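Local coordinates for glycoside hydrolase family 16 protein (Bacteroides ovatus, PDB 7KR6) that probably hydrolyses glycosidic bonds of mixed-linkage beta-glucans as an endo-glucanase, and is captured here with a 2-fluoro-glucoside inhibitor in its glycan-binding cleft, at residues N207-I212 with F217-I222; A69-V74 with T86-G91; G78-L83 with G194-Y199; A168-Y171 with A177-Q180. The protein carries 1 engineered substitution. One frame throughout, in Å; residues are numbered along the deposited sequence.

Contact 1: N207-I212 with F217-I222; sequences NLTISI and FHTFDI
Thr209 and Thr219 meet through their hydroxyls: OG1 of Thr209 lies 2.8 Å from OG1 of Thr219, a hydrogen bond in which either may be the donor. Both side chains share one conformation, OG1 anti to the carbonyl carbon (chi1 -62° and -61°), which brings the two oxygens together across a non-hydrogen-bonded pair. On the same face the amide of Asn207 leans over the neighbouring strand, with ND2 3.4 Å from CG2 of Thr219, and a water joins that ND2 to OD1 of Asp221 by two weak bonds; Ser223 also bonds OD1. The strands 207-212 and 215-221 form an antiparallel beta hairpin. Near its turn the hairpin has a classic beta bulge: Phe217 and His218 both face Ile210, whose carbonyl oxygen takes Phe217 N at 2.8 Å and His218 N at 3.3 Å. The opposite face, carrying Leu208, Ile210, His218 and Phe220, is largely apolar. CD1 of Ile210 sits at the edge of the Phe220 ring, 4.0 Å from CE2, whereas one face of that ring is covered from its own strand, by His218 CD2 over its centre. With chi1 at -177° the Phe217 ring is carried alongside Ile212, the two side chains pointing the same way, and CD1 of Ile212 lies over one ring face, 4.1 Å from the Phe217 centroid, in a CH-pi contact. Beyond the last bridge, Leu208 CD1 meets CG2 of Ile222 at 3.6 Å, the two side chains crossing at about a right angle. Tyr183 stacks on His218 and meets Phe217 edge-to-face.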
loop_
_atom_site.group_PDB
_atom_site.type_symbol
_atom_site.label_atom_id
_atom_site.label_comp_id
_atom_site.label_asym_id
_atom_site.label_seq_id
_atom_site.Cartn_x
_atom_site.Cartn_y
_atom_site.Cartn_z
ATOM N N ASN A 207 -4.598 -6.137 19.367
ATOM C CA ASN A 207 -5.134 -5.254 18.295
ATOM C C ASN A 207 -4.669 -3.815 18.399
ATOM O O ASN A 207 -4.542 -3.226 19.497
ATOM C CB ASN A 207 -6.660 -5.269 18.321
ATOM C CG ASN A 207 -7.229 -6.652 18.071
ATOM O OD1 ASN A 207 -7.960 -7.190 18.921
ATOM N ND2 ASN A 207 -6.924 -7.223 16.936
ATOM N N LEU A 208 -4.456 -3.221 17.214
ATOM C CA LEU A 208 -4.372 -1.763 17.031
ATOM C C LEU A 208 -5.639 -1.352 16.285
ATOM O O LEU A 208 -5.827 -1.858 15.173
ATOM C CB LEU A 208 -3.129 -1.447 16.201
ATOM C CG LEU A 208 -1.801 -1.695 16.897
ATOM C CD1 LEU A 208 -0.681 -1.530 15.899
ATOM C CD2 LEU A 208 -1.592 -0.759 18.086
ATOM N N THR A 209 -6.496 -0.536 16.882
ATOM C CA THR A 209 -7.757 -0.133 16.233
ATOM C C THR A 209 -7.763 1.364 16.096
ATOM O O THR A 209 -7.664 2.074 17.110
ATOM C CB THR A 209 -8.977 -0.612 17.003
ATOM O OG1 THR A 209 -8.905 -2.022 16.994
ATOM C CG2 THR A 209 -10.262 -0.064 16.405
ATOM N N ILE A 210 -7.860 1.849 14.862
ATOM C CA ILE A 210 -7.967 3.271 14.525
ATOM C C ILE A 210 -9.439 3.677 14.418
ATOM O O ILE A 210 -10.197 2.953 13.740
ATOM C CB ILE A 210 -7.169 3.575 13.230
ATOM C CG1 ILE A 210 -5.654 3.346 13.383
ATOM C CG2 ILE A 210 -7.426 4.996 12.843
ATOM C CD1 ILE A 210 -5.207 1.924 13.234
ATOM N N SER A 211 -9.793 4.777 15.080
ATOM C CA SER A 211 -11.114 5.432 14.953
ATOM C C SER A 211 -10.968 6.873 14.483
ATOM O O SER A 211 -9.965 7.546 14.809
ATOM C CB SER A 211 -11.930 5.340 16.254
ATOM O OG SER A 211 -12.085 3.998 16.701
ATOM N N ILE A 212 -12.006 7.376 13.802
ATOM C CA ILE A 212 -12.065 8.760 13.315
ATOM C C ILE A 212 -13.453 9.265 13.710
ATOM O O ILE A 212 -14.447 8.651 13.293
ATOM C CB ILE A 212 -11.763 8.866 11.801
ATOM C CG1 ILE A 212 -10.383 8.279 11.482
ATOM C CG2 ILE A 212 -11.868 10.291 11.324
ATOM C CD1 ILE A 212 -10.151 8.024 10.014
ATOM N N PHE A 217 -12.432 2.592 12.177
ATOM C CA PHE A 217 -11.928 2.687 10.784
ATOM C C PHE A 217 -11.200 1.411 10.361
ATOM O O PHE A 217 -11.505 0.864 9.287
ATOM C CB PHE A 217 -11.036 3.901 10.664
ATOM C CG PHE A 217 -10.498 4.176 9.291
ATOM C CD1 PHE A 217 -11.339 4.608 8.280
ATOM C CD2 PHE A 217 -9.144 3.989 9.013
ATOM C CE1 PHE A 217 -10.831 4.912 7.028
ATOM C CE2 PHE A 217 -8.649 4.290 7.757
ATOM C CZ PHE A 217 -9.488 4.745 6.769
ATOM N N HIS A 218 -10.286 0.891 11.175
ATOM C CA HIS A 218 -9.519 -0.327 10.809
ATOM C C HIS A 218 -8.877 -0.935 12.062
ATOM O O HIS A 218 -8.549 -0.160 12.980
ATOM C CB HIS A 218 -8.447 -0.024 9.763
ATOM C CG HIS A 218 -7.829 -1.260 9.238
ATOM N ND1 HIS A 218 -8.542 -2.191 8.523
ATOM C CD2 HIS A 218 -6.570 -1.722 9.310
ATOM C CE1 HIS A 218 -7.732 -3.185 8.195
ATOM N NE2 HIS A 218 -6.523 -2.926 8.673
ATOM N N THR A 219 -8.685 -2.250 12.051
ATOM C CA THR A 219 -7.926 -2.977 13.101
ATOM C C THR A 219 -6.787 -3.752 12.409
ATOM O O THR A 219 -7.059 -4.517 11.446
ATOM C CB THR A 219 -8.853 -3.898 13.906
ATOM O OG1 THR A 219 -9.853 -3.105 14.540
ATOM C CG2 THR A 219 -8.082 -4.723 14.914
ATOM N N PHE A 220 -5.573 -3.599 12.961
ATOM C CA PHE A 220 -4.423 -4.478 12.683
ATOM C C PHE A 220 -4.281 -5.473 13.831
ATOM O O PHE A 220 -4.269 -5.082 14.999
ATOM C CB PHE A 220 -3.139 -3.670 12.531
ATOM C CG PHE A 220 -3.126 -2.642 11.439
ATOM C CD1 PHE A 220 -2.890 -3.035 10.134
ATOM C CD2 PHE A 220 -3.287 -1.304 11.726
ATOM C CE1 PHE A 220 -2.833 -2.111 9.113
ATOM C CE2 PHE A 220 -3.231 -0.375 10.698
ATOM C CZ PHE A 220 -2.978 -0.783 9.411
ATOM N N ASP A 221 -4.110 -6.736 13.474
ATOM C CA ASP A 221 -3.773 -7.842 14.406
ATOM C C ASP A 221 -2.287 -7.771 14.720
ATOM O O ASP A 221 -1.487 -7.935 13.806
ATOM C CB ASP A 221 -4.127 -9.169 13.778
ATOM C CG ASP A 221 -3.777 -10.387 14.614
ATOM O OD1 ASP A 221 -3.356 -10.237 15.758
ATOM O OD2 ASP A 221 -4.036 -11.478 14.101
ATOM N N ILE A 222 -1.923 -7.564 15.978
ATOM C CA ILE A 222 -0.485 -7.542 16.364
ATOM C C ILE A 222 -0.172 -8.662 17.352
ATOM O O ILE A 222 0.931 -8.579 17.934
ATOM C CB ILE A 222 -0.111 -6.175 16.957
ATOM C CG1 ILE A 222 -0.981 -5.746 18.154
ATOM C CG2 ILE A 222 -0.099 -5.106 15.854
ATOM C CD1 ILE A 222 -0.380 -4.681 19.051
HETATM O O HOH W 1 -5.899 -9.898 17.010
#

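Contact 2: A69-V74 with T86-G91; sequences AAHVSV and TAERKG
His71 and Glu88 form the polar centre of this contact. The imidazole gives its NE2 hydrogen to Glu88 OE1 at 2.8 Å, with an N-H...O angle of 160°. The oxygen lies close to the ring plane and receives the bond on its anti lone pair, the one turned away from OE2, while the ring and carboxylate planes stand 58° apart. Glu88 reaches the ring with an extended chain, its CG anti to the backbone N (chi1 174°). Alongside this bond, the carbonyl oxygen of Thr86 approaches the imidazole edge, 3.2 Å from His71 CD2. A backbone bond completes the first shell: Thr86 N donates to His71 O at 3.0 Å.

The second shell fixes the ring from its other nitrogen. Asp68 OD1 bonds His71 ND1, so both nitrogens are engaged by carboxylates, an arrangement that would probably stabilise a protonated imidazole. Next to it, a water donates to Thr86 OG1 at 2.9 Å and also bonds Ser73 OG, also at 2.9 Å; Asn263 bonds the same Thr86 hydroxyl.

Just after His71, the side chain of Val72 turns away from segment 86-91 and packs on Leu83, Leu85 and Ile99, which ties the start of its strand to the hydrophobic interior. The whole arrangement marks the open end of an antiparallel beta hairpin, strands 72-77 and 80-90, at the surface of the glycoside hydrolase family 16 beta-sandwich.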
loop_
_atom_site.group_PDB
_atom_site.type_symbol
_atom_site.label_atom_id
_atom_site.label_comp_id
_atom_site.label_asym_id
_atom_site.label_seq_id
_atom_site.Cartn_x
_atom_site.Cartn_y
_atom_site.Cartn_z
ATOM N N ALA A 69 12.550 24.634 12.916
ATOM C CA ALA A 69 11.861 24.979 14.166
ATOM C C ALA A 69 10.900 26.145 13.919
ATOM O O ALA A 69 9.906 26.252 14.640
ATOM C CB ALA A 69 12.880 25.273 15.239
ATOM N N ALA A 70 11.208 27.036 12.977
ATOM C CA ALA A 70 10.367 28.230 12.741
ATOM C C ALA A 70 8.978 27.828 12.235
ATOM O O ALA A 70 8.060 28.674 12.296
ATOM C CB ALA A 70 11.040 29.157 11.760
ATOM N N HIS A 71 8.825 26.615 11.688
ATOM C CA HIS A 71 7.532 26.208 11.100
ATOM C C HIS A 71 6.731 25.370 12.086
ATOM O O HIS A 71 5.762 24.689 11.659
ATOM C CB HIS A 71 7.804 25.590 9.731
ATOM C CG HIS A 71 8.169 26.646 8.743
ATOM N ND1 HIS A 71 9.475 27.152 8.630
ATOM C CD2 HIS A 71 7.424 27.326 7.841
ATOM C CE1 HIS A 71 9.509 28.088 7.684
ATOM N NE2 HIS A 71 8.270 28.216 7.195
ATOM N N VAL A 72 7.142 25.353 13.347
ATOM C CA VAL A 72 6.350 24.797 14.466
ATOM C C VAL A 72 6.058 25.967 15.402
ATOM O O VAL A 72 7.029 26.658 15.826
ATOM C CB VAL A 72 7.096 23.667 15.193
ATOM C CG1 VAL A 72 6.214 23.087 16.274
ATOM C CG2 VAL A 72 7.564 22.579 14.223
ATOM N N SER A 73 4.788 26.137 15.762
ATOM C CA SER A 73 4.402 27.181 16.731
ATOM C C SER A 73 3.187 26.748 17.536
ATOM O O SER A 73 2.470 25.779 17.150
ATOM C CB SER A 73 4.213 28.512 16.044
ATOM O OG SER A 73 3.030 28.517 15.280
ATOM N N VAL A 74 2.953 27.425 18.662
ATOM C CA VAL A 74 1.695 27.305 19.427
ATOM C C VAL A 74 0.981 28.657 19.364
ATOM O O VAL A 74 1.653 29.696 19.611
ATOM C CB VAL A 74 1.940 26.807 20.869
ATOM C CG1 VAL A 74 0.688 26.945 21.704
ATOM C CG2 VAL A 74 2.397 25.352 20.861
ATOM N N THR A 86 3.249 24.656 10.030
ATOM C CA THR A 86 3.064 25.541 8.850
ATOM C C THR A 86 3.957 25.109 7.710
ATOM O O THR A 86 5.174 25.091 7.835
ATOM C CB THR A 86 3.379 26.997 9.206
ATOM O OG1 THR A 86 2.506 27.348 10.285
ATOM C CG2 THR A 86 3.184 27.877 7.982
ATOM N N ALA A 87 3.343 24.784 6.572
ATOM C CA ALA A 87 4.063 24.517 5.319
ATOM C C ALA A 87 4.071 25.812 4.494
ATOM O O ALA A 87 3.042 26.481 4.436
ATOM C CB ALA A 87 3.406 23.406 4.569
ATOM N N GLU A 88 5.227 26.164 3.989
ATOM C CA GLU A 88 5.463 27.459 3.309
ATOM C C GLU A 88 6.344 27.240 2.094
ATOM O O GLU A 88 7.330 26.499 2.176
ATOM C CB GLU A 88 6.194 28.407 4.254
ATOM C CG GLU A 88 6.586 29.704 3.570
ATOM C CD GLU A 88 7.117 30.751 4.534
ATOM O OE1 GLU A 88 7.516 30.387 5.671
ATOM O OE2 GLU A 88 7.130 31.919 4.148
ATOM N N ARG A 89 6.035 27.930 0.987
ATOM C CA ARG A 89 6.903 27.915 -0.191
ATOM C C ARG A 89 7.473 29.319 -0.434
ATOM O O ARG A 89 6.712 30.290 -0.410
ATOM C CB ARG A 89 6.118 27.459 -1.415
ATOM C CG ARG A 89 7.005 27.315 -2.635
ATOM C CD ARG A 89 6.266 26.644 -3.765
ATOM N NE ARG A 89 6.976 26.676 -5.026
ATOM C CZ ARG A 89 6.568 26.068 -6.131
ATOM N NH1 ARG A 89 5.404 25.424 -6.144
ATOM N NH2 ARG A 89 7.314 26.120 -7.220
ATOM N N LYS A 90 8.768 29.377 -0.695
ATOM C CA LYS A 90 9.515 30.637 -0.958
ATOM C C LYS A 90 10.370 30.338 -2.185
ATOM O O LYS A 90 11.349 29.601 -2.070
ATOM C CB LYS A 90 10.265 31.081 0.307
ATOM N N GLY A 91 9.947 30.799 -3.367
ATOM C CA GLY A 91 10.568 30.371 -4.629
ATOM C C GLY A 91 10.342 28.879 -4.856
ATOM O O GLY A 91 9.171 28.435 -4.850
HETATM O O HOH W 2 3.782 27.155 12.837
#

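Contact 3: G78-L83 with G194-Y199; sequences GDKSVL and GNYHTY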
loop_
_atom_site.group_PDB
_atom_site.type_symbol
_atom_site.label_atom_id
_atom_site.label_comp_id
_atom_site.label_asym_id
_atom_site.label_seq_id
_atom_site.Cartn_x
_atom_site.Cartn_y
_atom_site.Cartn_z
ATOM N N GLY A 78 -9.159 30.869 16.528
ATOM C CA GLY A 78 -10.364 31.352 17.220
ATOM C C GLY A 78 -10.093 31.429 18.704
ATOM O O GLY A 78 -9.052 31.978 19.065
ATOM N N ASP A 79 -10.949 30.846 19.530
ATOM C CA ASP A 79 -10.742 30.817 20.998
ATOM C C ASP A 79 -9.990 29.541 21.405
ATOM O O ASP A 79 -9.920 29.275 22.601
ATOM C CB ASP A 79 -12.063 30.958 21.759
ATOM C CG ASP A 79 -13.172 30.044 21.272
ATOM O OD1 ASP A 79 -12.864 29.037 20.585
ATOM O OD2 ASP A 79 -14.342 30.356 21.562
ATOM N N LYS A 80 -9.428 28.780 20.464
ATOM C CA LYS A 80 -8.613 27.597 20.818
ATOM C C LYS A 80 -7.136 27.985 20.872
ATOM O O LYS A 80 -6.724 28.864 20.106
ATOM C CB LYS A 80 -8.779 26.497 19.769
ATOM C CG LYS A 80 -10.152 25.865 19.699
ATOM C CD LYS A 80 -10.244 24.786 18.619
ATOM C CE LYS A 80 -11.607 24.152 18.491
ATOM N NZ LYS A 80 -12.609 25.102 17.965
ATOM N N SER A 81 -6.365 27.305 21.722
ATOM C CA SER A 81 -4.892 27.327 21.712
ATOM C C SER A 81 -4.442 26.002 21.117
ATOM O O SER A 81 -4.880 24.974 21.606
ATOM C CB SER A 81 -4.229 27.564 23.063
ATOM O OG SER A 81 -2.842 27.879 22.862
ATOM N N VAL A 82 -3.644 26.070 20.078
ATOM C CA VAL A 82 -3.344 24.856 19.245
ATOM C C VAL A 82 -1.865 24.817 18.881
ATOM O O VAL A 82 -1.178 25.851 18.730
ATOM C CB VAL A 82 -4.225 24.847 17.973
ATOM C CG1 VAL A 82 -5.681 24.918 18.335
ATOM C CG2 VAL A 82 -3.840 25.962 17.030
ATOM N N LEU A 83 -1.370 23.623 18.641
ATOM C CA LEU A 83 -0.087 23.429 17.950
ATOM C C LEU A 83 -0.304 23.723 16.452
ATOM O O LEU A 83 -1.239 23.183 15.865
ATOM C CB LEU A 83 0.410 21.991 18.182
ATOM C CG LEU A 83 1.684 21.593 17.436
ATOM C CD1 LEU A 83 2.915 22.274 18.019
ATOM C CD2 LEU A 83 1.821 20.066 17.459
ATOM N N GLY A 194 -12.392 22.586 7.492
ATOM C CA GLY A 194 -12.251 23.729 8.420
ATOM C C GLY A 194 -12.684 23.410 9.845
ATOM O O GLY A 194 -12.783 24.368 10.632
ATOM N N ASN A 195 -12.897 22.137 10.181
ATOM C CA ASN A 195 -13.253 21.712 11.556
ATOM C C ASN A 195 -12.205 20.728 12.086
ATOM O O ASN A 195 -11.461 20.127 11.284
ATOM C CB ASN A 195 -14.631 21.075 11.646
ATOM C CG ASN A 195 -15.745 22.049 11.298
ATOM O OD1 ASN A 195 -16.656 21.686 10.569
ATOM N ND2 ASN A 195 -15.669 23.272 11.806
ATOM N N TYR A 196 -12.171 20.601 13.400
ATOM C CA TYR A 196 -11.303 19.622 14.099
ATOM C C TYR A 196 -12.015 18.286 14.092
ATOM O O TYR A 196 -13.250 18.212 14.212
ATOM C CB TYR A 196 -10.993 20.102 15.519
ATOM C CG TYR A 196 -10.040 21.265 15.522
ATOM C CD1 TYR A 196 -10.469 22.564 15.254
ATOM C CD2 TYR A 196 -8.700 21.087 15.790
ATOM C CE1 TYR A 196 -9.575 23.626 15.254
ATOM C CE2 TYR A 196 -7.779 22.130 15.688
ATOM C CZ TYR A 196 -8.231 23.425 15.484
ATOM O OH TYR A 196 -7.356 24.460 15.433
ATOM N N HIS A 197 -11.241 17.215 13.939
ATOM C CA HIS A 197 -11.729 15.819 14.007
ATOM C C HIS A 197 -10.833 15.024 14.962
ATOM O O HIS A 197 -9.664 15.380 15.136
ATOM C CB HIS A 197 -11.790 15.183 12.608
ATOM C CG HIS A 197 -12.679 15.929 11.667
ATOM N ND1 HIS A 197 -14.012 15.611 11.509
ATOM C CD2 HIS A 197 -12.418 16.985 10.868
ATOM C CE1 HIS A 197 -14.544 16.454 10.641
ATOM N NE2 HIS A 197 -13.601 17.329 10.245
ATOM N N THR A 198 -11.400 14.031 15.602
ATOM C CA THR A 198 -10.697 13.249 16.626
ATOM C C THR A 198 -10.170 11.979 15.952
ATOM O O THR A 198 -10.978 11.215 15.349
ATOM C CB THR A 198 -11.602 12.895 17.800
ATOM O OG1 THR A 198 -11.973 14.159 18.357
ATOM C CG2 THR A 198 -10.882 12.075 18.845
ATOM N N TYR A 199 -8.878 11.750 16.082
ATOM C CA TYR A 199 -8.179 10.553 15.571
ATOM C C TYR A 199 -7.776 9.765 16.817
ATOM O O TYR A 199 -7.076 10.337 17.641
ATOM C CB TYR A 199 -6.992 10.961 14.679
ATOM C CG TYR A 199 -7.448 11.785 13.498
ATOM C CD1 TYR A 199 -7.854 11.134 12.364
ATOM C CD2 TYR A 199 -7.566 13.168 13.543
ATOM C CE1 TYR A 199 -8.338 11.825 11.273
ATOM C CE2 TYR A 199 -8.074 13.885 12.466
ATOM C CZ TYR A 199 -8.445 13.199 11.324
ATOM O OH TYR A 199 -8.915 13.861 10.217
#
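Tyr196 bridges to Lys80 and Val82 with its aromatic ring and hydroxyl, although the two backbones stay well apart: the nearest CA atoms, those of Lys80 and Tyr196, are 10.8 Å from each other. The tight part lies at the phenol end. Val82 CG1 comes to 3.4 Å from Tyr196 OH and 4.1 Å from CZ of the same ring, approaching obliquely. This methyl is anti to the Val82 carbonyl carbon (chi1 -56°), and the valine itself is buried, covered also by Tyr265 and Asp267 of strand 261-271. The tyrosine hydroxyl is not left to apolar company: it hydrogen-bonds OD2 of Asp77, at the end of the strand preceding Lys80.

Lys80 and Val82 lie on strand 80-90 of the beta-sandwich of family 16 glycoside hydrolases, and Tyr196 in the loop leading into strand 197-203. The two strands are not paired with each other; Tyr196 spans the distance between them and also packs on Tyr265, Ser115 and Lys117.

The looser part follows the lysine. Its aliphatic chain slides past the ring in the opposite direction, with CD 3.6 Å from Tyr196 CE1 and 4.1 Å from the ring centroid. That carbon sits 30° off the ring normal, an off-centre CH-pi contact. Torsions chi2 and chi3 near 180° keep the chain straight, so that CE also lies along the ring, 3.8 Å from Tyr196 CD1. On this side Lys80 and Tyr196 are both partly exposed to solvent, in contrast to buried Val82.

Contact 4: A168-Y171 with A177-Q180; sequences AIHY and AHEQ. With G2F (2-deoxy-2-fluoro-alpha-D-glucopyranose), chain C.
His170 and His178 are joined by a hydrogen bond between ring nitrogens, His170 ND1 to His178 NE2 at 2.9 Å, nearly straight; either may be the donor. The rings meet rim to rim with planes 20° apart, so neither covers the other's face. The remaining direct bonds are backbone ones: Tyr171 N gives to Glu179 O at 3.1 Å, and Glu179 N to Tyr171 O at 2.8 Å. A water links Tyr171 OH to Glu179 OE1; Gln181 also bonds the phenol, and Tyr183 of the second subunit the carboxylate.

CH-pi contacts come second. Gln180 lies alongside His170, its CG 3.9 Å from the imidazole centroid and its amide plane turned 29° from the ring. Glu179 CB makes the other such contact over one face of Tyr171, 3.8 Å from that centroid. Tyr171 holds its ring there with CG wedged between backbone N and carbonyl carbon (chi1 56°).

Ligand contact uses the His170 face opposite Gln180: fluorine F2 of the 2-fluoroglucose stands over the ring centre, 3.3 Å from His170 NE2. His170 is thus held at its edge by one residue and backed by another where it lines the glycan pocket.

The pairing of His170 with Gln180 and Tyr171 with Glu179 lies at the turn end of the antiparallel hairpin of strands 164-171 and 179-186. Strand 144-150 borders the first strand, and Gln180 itself pairs in an antiparallel ladder with a strand of the second subunit, so the sheet runs on across the interface.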
loop_
_atom_site.group_PDB
_atom_site.type_symbol
_atom_site.label_atom_id
_atom_site.label_comp_id
_atom_site.label_asym_id
_atom_site.label_seq_id
_atom_site.Cartn_x
_atom_site.Cartn_y
_atom_site.Cartn_z
ATOM N N ALA A 168 -1.338 2.529 8.663
ATOM C CA ALA A 168 -0.305 1.561 8.319
ATOM C C ALA A 168 0.491 1.151 9.554
ATOM O O ALA A 168 0.594 1.952 10.494
ATOM C CB ALA A 168 0.643 2.055 7.265
ATOM N N ILE A 169 1.113 -0.014 9.469
ATOM C CA ILE A 169 2.187 -0.392 10.416
ATOM C C ILE A 169 3.401 -0.795 9.592
ATOM O O ILE A 169 3.267 -1.457 8.537
ATOM C CB ILE A 169 1.769 -1.459 11.465
ATOM C CG1 ILE A 169 1.158 -2.723 10.845
ATOM C CG2 ILE A 169 0.841 -0.862 12.518
ATOM C CD1 ILE A 169 0.920 -3.847 11.854
ATOM N N HIS A 170 4.582 -0.451 10.084
ATOM C CA HIS A 170 5.877 -0.813 9.486
ATOM C C HIS A 170 6.744 -1.466 10.570
ATOM O O HIS A 170 6.731 -1.003 11.700
ATOM C CB HIS A 170 6.585 0.409 8.945
ATOM C CG HIS A 170 5.831 1.188 7.927
ATOM N ND1 HIS A 170 6.219 1.214 6.595
ATOM C CD2 HIS A 170 4.762 1.990 8.053
ATOM C CE1 HIS A 170 5.406 2.020 5.952
ATOM N NE2 HIS A 170 4.504 2.518 6.810
ATOM N N TYR A 171 7.491 -2.487 10.202
ATOM C CA TYR A 171 8.253 -3.299 11.165
ATOM C C TYR A 171 9.251 -4.147 10.386
ATOM O O TYR A 171 9.383 -4.018 9.164
ATOM C CB TYR A 171 7.250 -4.074 12.025
ATOM C CG TYR A 171 6.286 -4.933 11.257
ATOM C CD1 TYR A 171 5.114 -4.400 10.754
ATOM C CD2 TYR A 171 6.531 -6.284 11.005
ATOM C CE1 TYR A 171 4.234 -5.163 10.006
ATOM C CE2 TYR A 171 5.644 -7.076 10.298
ATOM C CZ TYR A 171 4.476 -6.512 9.784
ATOM O OH TYR A 171 3.585 -7.309 9.086
ATOM N N ALA A 177 14.804 -5.684 5.263
ATOM C CA ALA A 177 13.838 -6.716 5.716
ATOM C C ALA A 177 12.546 -6.006 6.184
ATOM O O ALA A 177 11.860 -6.519 7.085
ATOM C CB ALA A 177 14.417 -7.527 6.827
ATOM N N HIS A 178 12.249 -4.897 5.544
ATOM C CA HIS A 178 11.078 -4.016 5.844
ATOM C C HIS A 178 9.789 -4.780 5.554
ATOM O O HIS A 178 9.677 -5.438 4.484
ATOM C CB HIS A 178 11.159 -2.741 5.016
ATOM C CG HIS A 178 9.952 -1.859 5.083
ATOM N ND1 HIS A 178 9.206 -1.586 3.973
ATOM C CD2 HIS A 178 9.323 -1.261 6.118
ATOM C CE1 HIS A 178 8.226 -0.767 4.296
ATOM N NE2 HIS A 178 8.259 -0.566 5.618
ATOM N N GLU A 179 8.822 -4.704 6.459
ATOM C CA GLU A 179 7.471 -5.264 6.236
ATOM C C GLU A 179 6.484 -4.128 6.455
ATOM O O GLU A 179 6.681 -3.360 7.391
ATOM C CB GLU A 179 7.193 -6.403 7.220
ATOM C CG GLU A 179 8.108 -7.606 6.982
ATOM C CD GLU A 179 7.786 -8.743 7.934
ATOM O OE1 GLU A 179 6.669 -9.173 8.005
ATOM O OE2 GLU A 179 8.693 -9.163 8.676
ATOM N N GLN A 180 5.375 -4.126 5.718
ATOM C CA GLN A 180 4.378 -3.058 5.859
ATOM C C GLN A 180 3.001 -3.686 5.683
ATOM O O GLN A 180 2.841 -4.519 4.755
ATOM C CB GLN A 180 4.564 -1.974 4.794
ATOM C CG GLN A 180 3.498 -0.900 4.856
ATOM C CD GLN A 180 3.594 0.173 3.806
ATOM O OE1 GLN A 180 2.786 1.112 3.807
ATOM N NE2 GLN A 180 4.640 0.112 3.003
HETATM C C1 G2F C . 5.202 5.827 8.383
HETATM C C2 G2F C . 6.340 5.813 7.420
HETATM C C3 G2F C . 7.215 7.039 7.571
HETATM C C4 G2F C . 6.352 8.254 7.341
HETATM C C5 G2F C . 5.236 8.221 8.432
HETATM C C6 G2F C . 4.285 9.395 8.472
HETATM O O3 G2F C . 8.311 6.977 6.665
HETATM O O4 G2F C . 7.213 9.444 7.429
HETATM O O5 G2F C . 4.425 7.033 8.341
HETATM O O6 G2F C . 3.741 9.643 7.122
HETATM F F2 G2F C . 7.037 4.573 7.557
HETATM O O HOH W 3 3.946 -9.855 9.288
#

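In the fold
From the N terminus, contact 2 comes first, closing the hairpin of strands 72-77 and 80-90. Contact 3 starts within that hairpin, so the two cross along the chain and share strand 80-90; its long loop of 110 residues ends at strand 197-203. Contact 4 closes a short hairpin that lies wholly within this loop. Contact 1 follows in series and closes the short hairpin of strands 207-212 and 215-221; strand 207-212 pairs with strand 197-203 of contact 3. Contacts 1 and 4 also touch directly, Phe220 packing on Ala168 and Leu208 on Ile169. Contact 2 lies across the chain's centre from contacts 1 and 4, its nearest atoms about 21 Å from those of either.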